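Side-chain contacts in sialidase B (Streptococcus pneumoniae serotype 4, PDB 4XJW), which hydrolyses alpha-(2->3)-, alpha-(2->6)- and alpha-(2->8)-glycosidic linkages of terminal sialic acid residues in oligosaccharides, glycoproteins and glycolipids: residues E395-K400 against Y408-F413; A257-F260 against E264-L267. The protein carries 1 engineered substitution. All coordinates share one frame; numbering follows the deposited sequence.

Interaction 1 (E395-K400 against Y408-F413)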
loop_
_atom_site.group_PDB
_atom_site.type_symbol
_atom_site.label_atom_id
_atom_site.label_comp_id
_atom_site.label_asym_id
_atom_site.label_seq_id
_atom_site.Cartn_x
_atom_site.Cartn_y
_atom_site.Cartn_z
ATOM N N GLU A 395 -5.307 -22.555 7.929
ATOM C CA GLU A 395 -4.059 -22.176 8.563
ATOM C C GLU A 395 -3.574 -23.386 9.336
ATOM O O GLU A 395 -4.249 -23.847 10.264
ATOM C CB GLU A 395 -4.299 -20.986 9.492
ATOM C CG GLU A 395 -4.978 -19.826 8.763
ATOM C CD GLU A 395 -5.228 -18.606 9.629
ATOM O OE1 GLU A 395 -4.475 -18.383 10.601
ATOM O OE2 GLU A 395 -6.193 -17.861 9.324
ATOM N N ARG A 396 -2.422 -23.919 8.951
ATOM C CA ARG A 396 -1.959 -25.148 9.578
ATOM C C ARG A 396 -0.456 -25.268 9.764
ATOM O O ARG A 396 0.347 -24.717 9.007
ATOM C CB ARG A 396 -2.465 -26.355 8.801
ATOM C CG ARG A 396 -2.059 -26.342 7.362
ATOM C CD ARG A 396 -2.436 -27.641 6.670
ATOM N NE ARG A 396 -1.891 -27.688 5.318
ATOM C CZ ARG A 396 -2.341 -28.483 4.356
ATOM N NH1 ARG A 396 -3.354 -29.308 4.591
ATOM N NH2 ARG A 396 -1.776 -28.452 3.157
ATOM N N HIS A 397 -0.097 -26.009 10.802
ATOM C CA HIS A 397 1.292 -26.272 11.116
ATOM C C HIS A 397 2.041 -26.908 9.944
ATOM O O HIS A 397 1.503 -27.762 9.231
ATOM C CB HIS A 397 1.361 -27.151 12.367
ATOM C CG HIS A 397 1.104 -26.408 13.640
ATOM N ND1 HIS A 397 0.237 -26.866 14.606
ATOM C CD2 HIS A 397 1.610 -25.240 14.109
ATOM C CE1 HIS A 397 0.213 -26.009 15.614
ATOM N NE2 HIS A 397 1.040 -25.016 15.338
ATOM N N ASN A 398 3.282 -26.474 9.735
ATOM C CA ASN A 398 4.025 -26.886 8.546
ATOM C C ASN A 398 5.293 -27.702 8.809
ATOM O O ASN A 398 6.104 -27.898 7.909
ATOM C CB ASN A 398 4.356 -25.663 7.681
ATOM C CG ASN A 398 5.287 -24.687 8.378
ATOM O OD1 ASN A 398 6.030 -25.053 9.293
ATOM N ND2 ASN A 398 5.264 -23.437 7.938
ATOM N N GLY A 399 5.486 -28.134 10.050
ATOM C CA GLY A 399 6.620 -28.983 10.379
ATOM C C GLY A 399 7.914 -28.260 10.704
ATOM O O GLY A 399 8.886 -28.889 11.126
ATOM N N LYS A 400 7.943 -26.946 10.510
ATOM C CA LYS A 400 9.137 -26.158 10.821
ATOM C C LYS A 400 9.039 -25.559 12.219
ATOM O O LYS A 400 7.968 -25.122 12.628
ATOM C CB LYS A 400 9.337 -25.055 9.774
ATOM C CG LYS A 400 10.461 -24.068 10.079
ATOM C CD LYS A 400 10.655 -23.074 8.938
ATOM C CE LYS A 400 11.420 -21.834 9.404
ATOM N NZ LYS A 400 11.994 -21.058 8.267
ATOM N N TYR A 408 2.973 -14.737 19.968
ATOM C CA TYR A 408 2.480 -15.822 19.123
ATOM C C TYR A 408 1.315 -16.586 19.745
ATOM O O TYR A 408 1.184 -16.657 20.971
ATOM C CB TYR A 408 3.580 -16.838 18.820
ATOM C CG TYR A 408 4.734 -16.357 17.973
ATOM C CD1 TYR A 408 4.754 -15.082 17.415
ATOM C CD2 TYR A 408 5.808 -17.198 17.725
ATOM C CE1 TYR A 408 5.829 -14.667 16.629
ATOM C CE2 TYR A 408 6.872 -16.794 16.953
ATOM C CZ TYR A 408 6.885 -15.532 16.411
ATOM O OH TYR A 408 7.980 -15.165 15.646
ATOM N N LYS A 409 0.506 -17.187 18.883
ATOM C CA LYS A 409 -0.659 -17.961 19.315
ATOM C C LYS A 409 -0.232 -19.194 20.112
ATOM O O LYS A 409 -0.883 -19.563 21.085
ATOM C CB LYS A 409 -1.473 -18.380 18.094
ATOM C CG LYS A 409 -2.609 -19.353 18.388
ATOM C CD LYS A 409 -3.338 -19.695 17.100
ATOM C CE LYS A 409 -4.476 -20.669 17.340
ATOM N NZ LYS A 409 -5.196 -21.005 16.077
ATOM N N ASP A 410 0.885 -19.802 19.720
ATOM C CA ASP A 410 1.320 -21.068 20.312
ATOM C C ASP A 410 2.234 -20.920 21.533
ATOM O O ASP A 410 2.725 -21.920 22.069
ATOM C CB ASP A 410 2.025 -21.937 19.261
ATOM C CG ASP A 410 1.084 -22.466 18.190
ATOM O OD1 ASP A 410 -0.107 -22.090 18.166
ATOM O OD2 ASP A 410 1.567 -23.265 17.350
ATOM N N SER A 411 2.484 -19.687 21.963
ATOM C CA SER A 411 3.414 -19.450 23.069
ATOM C C SER A 411 2.908 -19.946 24.434
ATOM O O SER A 411 1.709 -19.908 24.732
ATOM C CB SER A 411 3.788 -17.967 23.167
ATOM O OG SER A 411 4.836 -17.772 24.094
ATOM N N LEU A 412 3.847 -20.404 25.255
ATOM C CA LEU A 412 3.557 -20.800 26.634
ATOM C C LEU A 412 3.168 -19.586 27.473
ATOM O O LEU A 412 2.321 -19.681 28.362
ATOM C CB LEU A 412 4.778 -21.481 27.247
ATOM C CG LEU A 412 4.730 -21.938 28.704
ATOM C CD1 LEU A 412 3.573 -22.897 28.924
ATOM C CD2 LEU A 412 6.056 -22.603 29.077
ATOM N N PHE A 413 3.813 -18.455 27.200
ATOM C CA PHE A 413 3.480 -17.186 27.832
ATOM C C PHE A 413 3.014 -16.200 26.765
ATOM O O PHE A 413 3.689 -16.023 25.750
ATOM C CB PHE A 413 4.700 -16.618 28.561
ATOM C CG PHE A 413 5.056 -17.359 29.808
ATOM C CD1 PHE A 413 4.378 -17.112 30.989
ATOM C CD2 PHE A 413 6.080 -18.295 29.801
ATOM C CE1 PHE A 413 4.705 -17.796 32.150
ATOM C CE2 PHE A 413 6.419 -18.980 30.959
ATOM C CZ PHE A 413 5.731 -18.726 32.132
#

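Interaction 2 (A257-F260 against E264-L267)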
loop_
_atom_site.group_PDB
_atom_site.type_symbol
_atom_site.label_atom_id
_atom_site.label_comp_id
_atom_site.label_asym_id
_atom_site.label_seq_id
_atom_site.Cartn_x
_atom_site.Cartn_y
_atom_site.Cartn_z
ATOM N N ALA A 257 12.466 -4.512 8.657
ATOM C CA ALA A 257 12.709 -3.725 9.860
ATOM C C ALA A 257 12.065 -4.371 11.082
ATOM O O ALA A 257 12.627 -4.329 12.185
ATOM C CB ALA A 257 12.209 -2.297 9.688
ATOM N N MET A 258 10.873 -4.938 10.896
ATOM C CA MET A 258 10.182 -5.686 11.950
ATOM C C MET A 258 9.509 -6.885 11.317
ATOM O O MET A 258 8.820 -6.756 10.298
ATOM C CB MET A 258 9.118 -4.825 12.653
ATOM C CG MET A 258 9.671 -3.620 13.401
ATOM S SD MET A 258 8.380 -2.765 14.322
ATOM C CE MET A 258 9.308 -1.354 14.922
ATOM N N LYS A 259 9.698 -8.053 11.919
ATOM C CA LYS A 259 9.112 -9.268 11.379
ATOM C C LYS A 259 8.805 -10.259 12.485
ATOM O O LYS A 259 9.432 -10.241 13.556
ATOM C CB LYS A 259 10.059 -9.914 10.379
ATOM C CG LYS A 259 11.261 -10.548 11.049
ATOM C CD LYS A 259 12.115 -11.307 10.058
ATOM C CE LYS A 259 11.241 -12.234 9.254
ATOM N NZ LYS A 259 12.003 -13.074 8.290
ATOM N N PHE A 260 7.819 -11.110 12.217
ATOM C CA PHE A 260 7.489 -12.247 13.060
ATOM C C PHE A 260 7.584 -13.503 12.217
ATOM O O PHE A 260 7.427 -13.454 10.993
ATOM C CB PHE A 260 6.056 -12.141 13.577
ATOM C CG PHE A 260 5.884 -11.208 14.734
ATOM C CD1 PHE A 260 6.688 -11.310 15.860
ATOM C CD2 PHE A 260 4.894 -10.231 14.705
ATOM C CE1 PHE A 260 6.498 -10.461 16.950
ATOM C CE2 PHE A 260 4.710 -9.375 15.788
ATOM C CZ PHE A 260 5.513 -9.491 16.903
ATOM N N GLU A 264 4.781 -18.557 8.002
ATOM C CA GLU A 264 5.701 -18.509 6.865
ATOM C C GLU A 264 5.467 -17.269 5.993
ATOM O O GLU A 264 4.337 -16.818 5.835
ATOM C CB GLU A 264 5.549 -19.786 6.023
ATOM C CG GLU A 264 6.443 -19.868 4.779
ATOM C CD GLU A 264 6.029 -20.969 3.803
ATOM O OE1 GLU A 264 4.932 -21.545 3.953
ATOM O OE2 GLU A 264 6.810 -21.254 2.874
ATOM N N GLU A 265 6.539 -16.720 5.431
ATOM C CA GLU A 265 6.410 -15.660 4.440
ATOM C C GLU A 265 6.023 -16.287 3.104
ATOM O O GLU A 265 6.882 -16.825 2.391
ATOM C CB GLU A 265 7.729 -14.892 4.312
ATOM C CG GLU A 265 8.138 -14.145 5.582
ATOM C CD GLU A 265 9.651 -14.152 5.794
ATOM O OE1 GLU A 265 10.390 -14.527 4.855
ATOM O OE2 GLU A 265 10.094 -13.786 6.899
ATOM N N GLN A 266 4.736 -16.237 2.770
ATOM C CA GLN A 266 4.228 -16.880 1.563
ATOM C C GLN A 266 3.710 -15.866 0.566
ATOM O O GLN A 266 2.961 -14.957 0.932
ATOM C CB GLN A 266 3.055 -17.796 1.902
ATOM C CG GLN A 266 3.410 -19.131 2.486
ATOM C CD GLN A 266 2.171 -19.869 2.937
ATOM O OE1 GLN A 266 1.762 -19.753 4.086
ATOM N NE2 GLN A 266 1.557 -20.619 2.028
ATOM N N LEU A 267 4.084 -16.061 -0.693
ATOM C CA LEU A 267 3.559 -15.285 -1.804
ATOM C C LEU A 267 2.263 -15.974 -2.235
ATOM O O LEU A 267 2.291 -16.985 -2.937
ATOM C CB LEU A 267 4.598 -15.255 -2.938
ATOM C CG LEU A 267 4.530 -14.192 -4.032
ATOM C CD1 LEU A 267 4.772 -12.820 -3.459
ATOM C CD2 LEU A 267 5.555 -14.486 -5.136
#

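Interaction 1 (E395-K400 against Y408-F413)
A histidine-carboxylate hydrogen bond, H397 to D410, joins strand 394-398 to a type I beta turn, Y408-S411, on the surface of the antiparallel sheet inserted into the sialidase propeller. The backbones are well separated, with 10.6 Å between H397 CA and D410 CA, and the two side chains come from opposite directions and span the gap. H397 NE2 donates to D410 OD2 over 2.7 Å, with an N-H...O angle of 161°. The acceptor lies near the ring plane at the imidazole edge and offers its syn lone pair, on the side of D410 OD1. Ring and carboxylate are nevertheless strongly twisted, their planes 63° apart. OD2 alone of the two oxygens meets the ring; the next approach, H397 CE1 to D410 OD2, is 3.5 Å. Both side chains leave the backbone with CG beside N and anti to the carbonyl carbon, which for D410 (chi1 -69°) brings the carboxylate to the ring edge. A nearby negative charge would be expected to favour protonation of the imidazole.

Each segment has its own local bonding. The turn is closed by a weak S411 N to Y408 O bond of 3.4 Å, and S411 OG then donates to F413 O at 2.7 Å. Beyond H397, N398 OD1 accepts from K400 N at 3.0 Å, an Asx turn that spans the corner at G399, where phi is positive.

Y384 on the adjacent strand 377-387 serves both partners, stacking its ring on H397 and hydrogen-bonding through its hydroxyl to D410 OD1, so both carboxylate oxygens are engaged. Backbone bonds of R396 and N398 pair strand 394-398 with this same strand, and past the turn F413 leads into strand 413-414, beside strand 330-337.

Interaction 2 (A257-F260 against E264-L267)
K259 and E265 form a salt bridge across a short part of the loop between strands 255-256 and 286-294. Its charged contact rests on one carboxylate oxygen: K259 NZ donates to E265 OE2, while E265 OE1 stays 4.1 Å from K259 NZ, so the ammonium group meets OE2 alone. The modelled separation of 2.5 Å between K259 NZ and E265 OE2 is very short, and its exact value is doubtful, although the pairing of opposite charges is plain.

In shape, the two side chains cross at about a right angle. K259 CG sits between the backbone N and the carbonyl carbon (chi1 72°), and a bend at chi3 (-50°) swings the otherwise extended chain round so that NZ meets the glutamate. E265 bends at chi2, whose 144° is not a staggered value, to bring OE2 to the lysine. Both residues are partly exposed, so solvent can probably weaken the attraction between the charges. A dimethyl sulfoxide molecule, probably from the crystallisation liquor, lies about 5 Å from the E265 side chain.

Ring packing and hydrogen bonds to other strands place the two ends. A257 and M258 face I239 in a classic beta bulge, where the chain turns a corner on leaving the propeller sheet. The F260 ring stacks on F287, while the backbone N of F260 is held by N238 OD1; the K259 and E265 side chains also touch N238. The other end follows the inserted sheet: E264 has a backbone bond with Y384, and Q266 OE1 accepts from V386 N, both on strand 377-387. The salt bridge thus spans from the margin of the propeller sheet containing strand 237-244 to a segment lying along strand 377-387.

Along the chain the two contacts come in series, neither nesting nor crossing. Interaction 2 closes first, closing a short stretch of the loop that leaves strand 255-256 of the propeller. The chain then runs through strands 286-294 and 301-308 and most of the inserted antiparallel sheet before interaction 1 closes a second loop, around strand 400-403. Their centres lie 15 Å apart, yet they meet in space: Y408 CE1 packs on F260 CD1 at 3.5 Å, and N398 ND2 approaches E264 CB at 4.1 Å. S385, on strand 377-387, hydrogen-bonds to both E264 and N398, so this strand of the insertion holds both N398 and the loop that comes from the propeller.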